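PDB 6LTQ: pyroglutamyl-peptidase I, which removes the N-terminal pyroglutamyl residue from peptides and probably aids keratin breakdown in a thermophilic bacterium. Local coordinates for residues L18-E23 with A78-Q83; P56-K61 with D106-V111. All blocks are in the same frame, centred on the assembly; numbering follows the deposited sequence.

Contact 1 (L18-E23 with A78-Q83)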
loop_
_atom_site.group_PDB
_atom_site.type_symbol
_atom_site.label_atom_id
_atom_site.label_comp_id
_atom_site.label_asym_id
_atom_site.label_seq_id
_atom_site.Cartn_x
_atom_site.Cartn_y
_atom_site.Cartn_z
ATOM N N LEU D 18 8.598 -32.470 7.820
ATOM C CA LEU D 18 9.826 -31.688 7.750
ATOM C C LEU D 18 9.441 -30.215 7.814
ATOM O O LEU D 18 8.714 -29.725 6.943
ATOM C CB LEU D 18 10.606 -31.990 6.476
ATOM C CG LEU D 18 11.811 -31.089 6.251
ATOM C CD1 LEU D 18 12.792 -31.181 7.429
ATOM C CD2 LEU D 18 12.514 -31.399 4.922
ATOM N N LEU D 19 9.867 -29.540 8.881
ATOM C CA LEU D 19 9.656 -28.110 9.083
ATOM C C LEU D 19 10.968 -27.385 8.849
ATOM O O LEU D 19 11.953 -27.633 9.556
ATOM C CB LEU D 19 9.134 -27.833 10.493
ATOM C CG LEU D 19 8.823 -26.379 10.835
ATOM C CD1 LEU D 19 7.542 -25.935 10.077
ATOM C CD2 LEU D 19 8.650 -26.239 12.341
ATOM N N THR D 20 10.999 -26.503 7.852
ATOM C CA THR D 20 12.233 -25.810 7.519
ATOM C C THR D 20 12.083 -24.306 7.701
ATOM O O THR D 20 10.983 -23.750 7.606
ATOM C CB THR D 20 12.683 -26.119 6.078
ATOM O OG1 THR D 20 11.795 -25.484 5.154
ATOM C CG2 THR D 20 12.668 -27.623 5.821
ATOM N N GLY D 21 13.219 -23.651 7.953
ATOM C CA GLY D 21 13.307 -22.218 7.982
ATOM C C GLY D 21 14.573 -21.811 7.221
ATOM O O GLY D 21 15.302 -22.674 6.735
ATOM N N PHE D 22 14.794 -20.514 7.157
ATOM C CA PHE D 22 15.964 -19.972 6.476
ATOM C C PHE D 22 16.788 -19.112 7.422
ATOM O O PHE D 22 16.266 -18.502 8.365
ATOM C CB PHE D 22 15.562 -19.149 5.266
ATOM C CG PHE D 22 15.116 -19.987 4.099
ATOM C CD1 PHE D 22 16.046 -20.608 3.280
ATOM C CD2 PHE D 22 13.766 -20.170 3.834
ATOM C CE1 PHE D 22 15.643 -21.382 2.211
ATOM C CE2 PHE D 22 13.354 -20.942 2.753
ATOM C CZ PHE D 22 14.288 -21.546 1.940
ATOM N N GLU D 23 18.088 -19.069 7.145
ATOM C CA GLU D 23 19.005 -18.197 7.852
ATOM C C GLU D 23 18.700 -16.729 7.543
ATOM O O GLU D 23 17.981 -16.421 6.588
ATOM C CB GLU D 23 20.441 -18.557 7.461
ATOM C CG GLU D 23 20.723 -20.031 7.714
ATOM C CD GLU D 23 22.128 -20.488 7.321
ATOM O OE1 GLU D 23 22.840 -19.756 6.599
ATOM O OE2 GLU D 23 22.513 -21.598 7.750
ATOM N N ALA D 78 6.317 -31.602 3.759
ATOM C CA ALA D 78 7.270 -30.528 3.959
ATOM C C ALA D 78 6.464 -29.270 4.247
ATOM O O ALA D 78 5.551 -28.931 3.488
ATOM C CB ALA D 78 8.161 -30.347 2.733
ATOM N N LEU D 79 6.743 -28.636 5.375
ATOM C CA LEU D 79 6.138 -27.356 5.737
ATOM C C LEU D 79 7.295 -26.374 5.724
ATOM O O LEU D 79 8.088 -26.319 6.672
ATOM C CB LEU D 79 5.446 -27.428 7.095
ATOM C CG LEU D 79 4.689 -26.194 7.605
ATOM C CD1 LEU D 79 3.725 -25.686 6.541
ATOM C CD2 LEU D 79 3.929 -26.507 8.913
ATOM N N HIS D 80 7.427 -25.634 4.626
ATOM C CA HIS D 80 8.528 -24.703 4.467
ATOM C C HIS D 80 8.107 -23.330 4.974
ATOM O O HIS D 80 7.067 -22.801 4.556
ATOM C CB HIS D 80 8.948 -24.589 3.003
ATOM C CG HIS D 80 9.478 -25.855 2.418
ATOM N ND1 HIS D 80 10.597 -26.499 2.910
ATOM C CD2 HIS D 80 9.051 -26.587 1.364
ATOM C CE1 HIS D 80 10.829 -27.579 2.182
ATOM N NE2 HIS D 80 9.905 -27.655 1.237
ATOM N N LEU D 81 8.923 -22.753 5.851
ATOM C CA LEU D 81 8.698 -21.406 6.357
ATOM C C LEU D 81 9.711 -20.444 5.769
ATOM O O LEU D 81 10.880 -20.792 5.577
ATOM C CB LEU D 81 8.786 -21.346 7.887
ATOM C CG LEU D 81 7.945 -22.332 8.689
ATOM C CD1 LEU D 81 8.140 -22.076 10.199
ATOM C CD2 LEU D 81 6.452 -22.288 8.292
ATOM N N GLY D 82 9.271 -19.216 5.515
ATOM C CA GLY D 82 10.178 -18.205 5.024
ATOM C C GLY D 82 9.705 -16.822 5.417
ATOM O O GLY D 82 8.537 -16.618 5.768
ATOM N N GLN D 83 10.636 -15.873 5.356
ATOM C CA GLN D 83 10.357 -14.476 5.668
ATOM C C GLN D 83 9.793 -13.768 4.437
ATOM O O GLN D 83 10.345 -13.882 3.344
ATOM C CB GLN D 83 11.637 -13.788 6.149
ATOM C CG GLN D 83 11.517 -12.300 6.360
ATOM C CD GLN D 83 12.868 -11.658 6.580
ATOM O OE1 GLN D 83 13.472 -11.800 7.653
ATOM N NE2 GLN D 83 13.362 -10.965 5.568
HETATM O O HOH W 1 12.237 -23.038 4.629
#
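Leu18 to Phe22 and Ala78 to Gln83 are neighbouring parallel strands at the core of the mixed sheet of this alpha/beta fold. Three backbone bonds run in alternation: Leu79 N to Leu18 O, Thr20 N to Leu79 O and Leu81 N to Thr20 O. The shortest joins Leu79 N to Leu18 O at 2.7 Å. Thr20 and His80, a bridge pair, add a side-chain bond on their face of the sheet, Thr20 OG1 to His80 ND1 at 2.7 Å, with the hydroxyl at the edge of the imidazole; a chi1 of 71° directs OG1 to that nitrogen. A water 2.5 Å from Thr20 OG1 donates to Leu81 O. On the other face Leu19 and Leu79 lie side by side, Leu19 CD1 reaching Leu79 CG at 3.8 Å and Leu81 CG at 3.9 Å. The Phe22 ring comes alongside Leu81 and Gly82, with Gly82 CA at its edge and Phe22 CD2 3.4 Å from Leu81 O. His80 NE2 is bonded to Ser163 OG, so both imidazole nitrogens have partners. Helix 59-72 packs on Leu18, Ala78 and His80, helix 32-40 on Leu19 and Leu81, while strands 48-55 and 175-181 flank the pair.

Contact 2 (P56-K61 with D106-V111); sequences PVSYQK and DNDGQV
Ser58 and Lys61 meet the carboxylate of Asp108 where the start of helix 59-72 faces the type I beta turn from Asp106 to Gly109. The charged interaction is the salt bridge from Lys61 NZ to Asp108 OD2, modelled at 2.5 Å, shorter than expected and so doubtful in its exact length; a bend at the last torsion of the lysine (chi4 79°) brings the ammonium group across to the acid. The same oxygen accepts from Ser58 OG at 2.9 Å, the hydroxyl coming from above the carboxylate plane. Ser58 OG in turn accepts from Lys61 N, making Ser58 the N-cap.

Among the bonds to backbone, Asp106 OD2 takes Tyr59 N at 2.6 Å on its anti lone pair, and a water that also bonds Ser58 OG and Gln60 N. Its OD1 turns back into the loop, accepting Asp108 N, as an Asx turn, and Gln110 N from opposite faces of the carboxylate. Asn107 N donates to Val57 O at 2.8 Å, almost straight. A second water joins Val57 N to Asn107 ND2, which also donates to Pro24 O.

Packing comes from Tyr59 and Val57. The Tyr59 ring crosses the Asp106 side chain, their planes 36° apart, and meets Gln110 O at its edge, Tyr59 CE2 to Gln110 O 3.5 Å. Val57 CB lies 3.7 Å from Asn107 ND2.

Two acids thus face the helix start, Asp106 receiving the Tyr59 N-H and Asp108 paired with Lys61 and Ser58; the lysine and helix end would probably stabilise both negative charges. Asp106, buried and bonded through both oxygens, ties the turn's own shape to the helix.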
loop_
_atom_site.group_PDB
_atom_site.type_symbol
_atom_site.label_atom_id
_atom_site.label_comp_id
_atom_site.label_asym_id
_atom_site.label_seq_id
_atom_site.Cartn_x
_atom_site.Cartn_y
_atom_site.Cartn_z
ATOM N N PRO D 56 20.268 -22.649 4.114
ATOM C CA PRO D 56 20.970 -21.425 3.743
ATOM C C PRO D 56 20.200 -20.676 2.667
ATOM O O PRO D 56 19.559 -21.265 1.797
ATOM C CB PRO D 56 22.303 -21.939 3.189
ATOM C CG PRO D 56 21.952 -23.280 2.634
ATOM C CD PRO D 56 20.903 -23.854 3.537
ATOM N N VAL D 57 20.319 -19.361 2.709
ATOM C CA VAL D 57 19.748 -18.532 1.660
ATOM C C VAL D 57 20.777 -18.482 0.537
ATOM O O VAL D 57 21.543 -17.520 0.401
ATOM C CB VAL D 57 19.369 -17.143 2.192
ATOM C CG1 VAL D 57 18.751 -16.296 1.071
ATOM C CG2 VAL D 57 18.397 -17.298 3.383
ATOM N N SER D 58 20.792 -19.535 -0.273
ATOM C CA SER D 58 21.806 -19.723 -1.305
ATOM C C SER D 58 21.174 -20.475 -2.463
ATOM O O SER D 58 20.597 -21.544 -2.262
ATOM C CB SER D 58 23.014 -20.511 -0.760
ATOM O OG SER D 58 23.716 -21.193 -1.789
ATOM N N TYR D 59 21.298 -19.930 -3.676
ATOM C CA TYR D 59 20.676 -20.600 -4.809
ATOM C C TYR D 59 21.173 -22.030 -4.924
ATOM O O TYR D 59 20.376 -22.971 -5.037
ATOM C CB TYR D 59 20.975 -19.837 -6.099
ATOM C CG TYR D 59 20.169 -18.581 -6.291
ATOM C CD1 TYR D 59 18.783 -18.636 -6.489
ATOM C CD2 TYR D 59 20.790 -17.344 -6.336
ATOM C CE1 TYR D 59 18.049 -17.472 -6.695
ATOM C CE2 TYR D 59 20.070 -16.187 -6.545
ATOM C CZ TYR D 59 18.704 -16.253 -6.726
ATOM O OH TYR D 59 18.027 -15.069 -6.926
ATOM N N GLN D 60 22.479 -22.230 -4.782
ATOM C CA GLN D 60 23.002 -23.574 -4.963
ATOM C C GLN D 60 22.816 -24.455 -3.740
ATOM O O GLN D 60 22.258 -25.552 -3.870
ATOM C CB GLN D 60 24.480 -23.489 -5.367
ATOM C CG GLN D 60 25.163 -24.809 -5.699
ATOM C CD GLN D 60 26.341 -25.092 -4.784
ATOM O OE1 GLN D 60 26.892 -24.181 -4.162
ATOM N NE2 GLN D 60 26.738 -26.357 -4.702
ATOM N N LYS D 61 23.173 -23.979 -2.551
ATOM C CA LYS D 61 23.211 -24.887 -1.411
ATOM C C LYS D 61 21.839 -25.138 -0.792
ATOM O O LYS D 61 21.638 -26.207 -0.197
ATOM C CB LYS D 61 24.152 -24.352 -0.330
ATOM C CG LYS D 61 25.598 -24.169 -0.781
ATOM C CD LYS D 61 26.500 -23.760 0.377
ATOM C CE LYS D 61 27.858 -23.287 -0.127
ATOM N NZ LYS D 61 27.827 -21.881 -0.643
ATOM N N ASP D 106 22.227 -13.951 -3.460
ATOM C CA ASP D 106 21.980 -14.760 -2.274
ATOM C C ASP D 106 23.081 -14.463 -1.254
ATOM O O ASP D 106 23.878 -13.533 -1.414
ATOM C CB ASP D 106 21.852 -16.239 -2.630
ATOM C CG ASP D 106 23.116 -16.835 -3.227
ATOM O OD1 ASP D 106 24.185 -16.178 -3.250
ATOM O OD2 ASP D 106 23.018 -17.985 -3.696
ATOM N N ASN D 107 23.123 -15.239 -0.177
ATOM C CA ASN D 107 24.119 -14.979 0.851
ATOM C C ASN D 107 25.531 -15.356 0.409
ATOM O O ASN D 107 26.500 -14.941 1.065
ATOM C CB ASN D 107 23.744 -15.744 2.126
ATOM C CG ASN D 107 22.789 -14.965 3.022
ATOM O OD1 ASN D 107 22.611 -13.760 2.857
ATOM N ND2 ASN D 107 22.187 -15.651 3.985
ATOM N N ASP D 108 25.672 -16.080 -0.702
ATOM C CA ASP D 108 26.970 -16.412 -1.276
ATOM C C ASP D 108 27.404 -15.450 -2.377
ATOM O O ASP D 108 28.435 -15.686 -3.015
ATOM C CB ASP D 108 26.957 -17.839 -1.823
ATOM C CG ASP D 108 26.616 -18.878 -0.764
ATOM O OD1 ASP D 108 26.737 -18.576 0.438
ATOM O OD2 ASP D 108 26.244 -20.014 -1.130
ATOM N N GLY D 109 26.675 -14.352 -2.585
ATOM C CA GLY D 109 26.990 -13.431 -3.648
ATOM C C GLY D 109 26.542 -13.814 -5.043
ATOM O O GLY D 109 26.837 -13.067 -5.979
ATOM N N GLN D 110 25.818 -14.912 -5.228
ATOM C CA GLN D 110 25.222 -15.168 -6.537
ATOM C C GLN D 110 23.899 -14.482 -6.819
ATOM O O GLN D 110 22.997 -14.433 -5.980
ATOM C CB GLN D 110 25.075 -16.668 -6.808
ATOM C CG GLN D 110 24.984 -17.008 -8.356
ATOM C CD GLN D 110 25.898 -16.246 -9.309
ATOM O OE1 GLN D 110 27.092 -16.034 -9.053
ATOM N NE2 GLN D 110 25.307 -15.794 -10.425
ATOM N N VAL D 111 23.804 -14.025 -8.068
ATOM C CA VAL D 111 22.655 -13.390 -8.668
ATOM C C VAL D 111 22.194 -14.316 -9.782
ATOM O O VAL D 111 23.001 -14.737 -10.621
ATOM C CB VAL D 111 23.026 -11.999 -9.214
ATOM C CG1 VAL D 111 21.892 -11.446 -10.097
ATOM C CG2 VAL D 111 23.349 -11.043 -8.078
HETATM O O HOH W 2 22.639 -18.452 4.210
HETATM O O HOH W 3 24.235 -20.219 -4.650
#

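Overall arrangement
The two contacts interlock along the chain: 18-23, 56-61, 78-83, then 106-111. Strand 48-55, paired with strand 15-22 in the sheet, leads directly into 56-61, and helix 59-72 then returns the chain to strand 77-83, so the first half of contact 2 lies on the path between the two strands of contact 1. Their centres are 16 Å apart; contact 1 sits about 4 Å from the centre of the chain and contact 2 about 17 Å from it. They nonetheless touch, Phe22 and Glu23 packing against Pro56 and Val57. Contact 1 therefore belongs to the central sheet, while contact 2 fastens the loop between strands 90-97 and 124-126 to the turn after strand 48-55 and the start of helix 59-72.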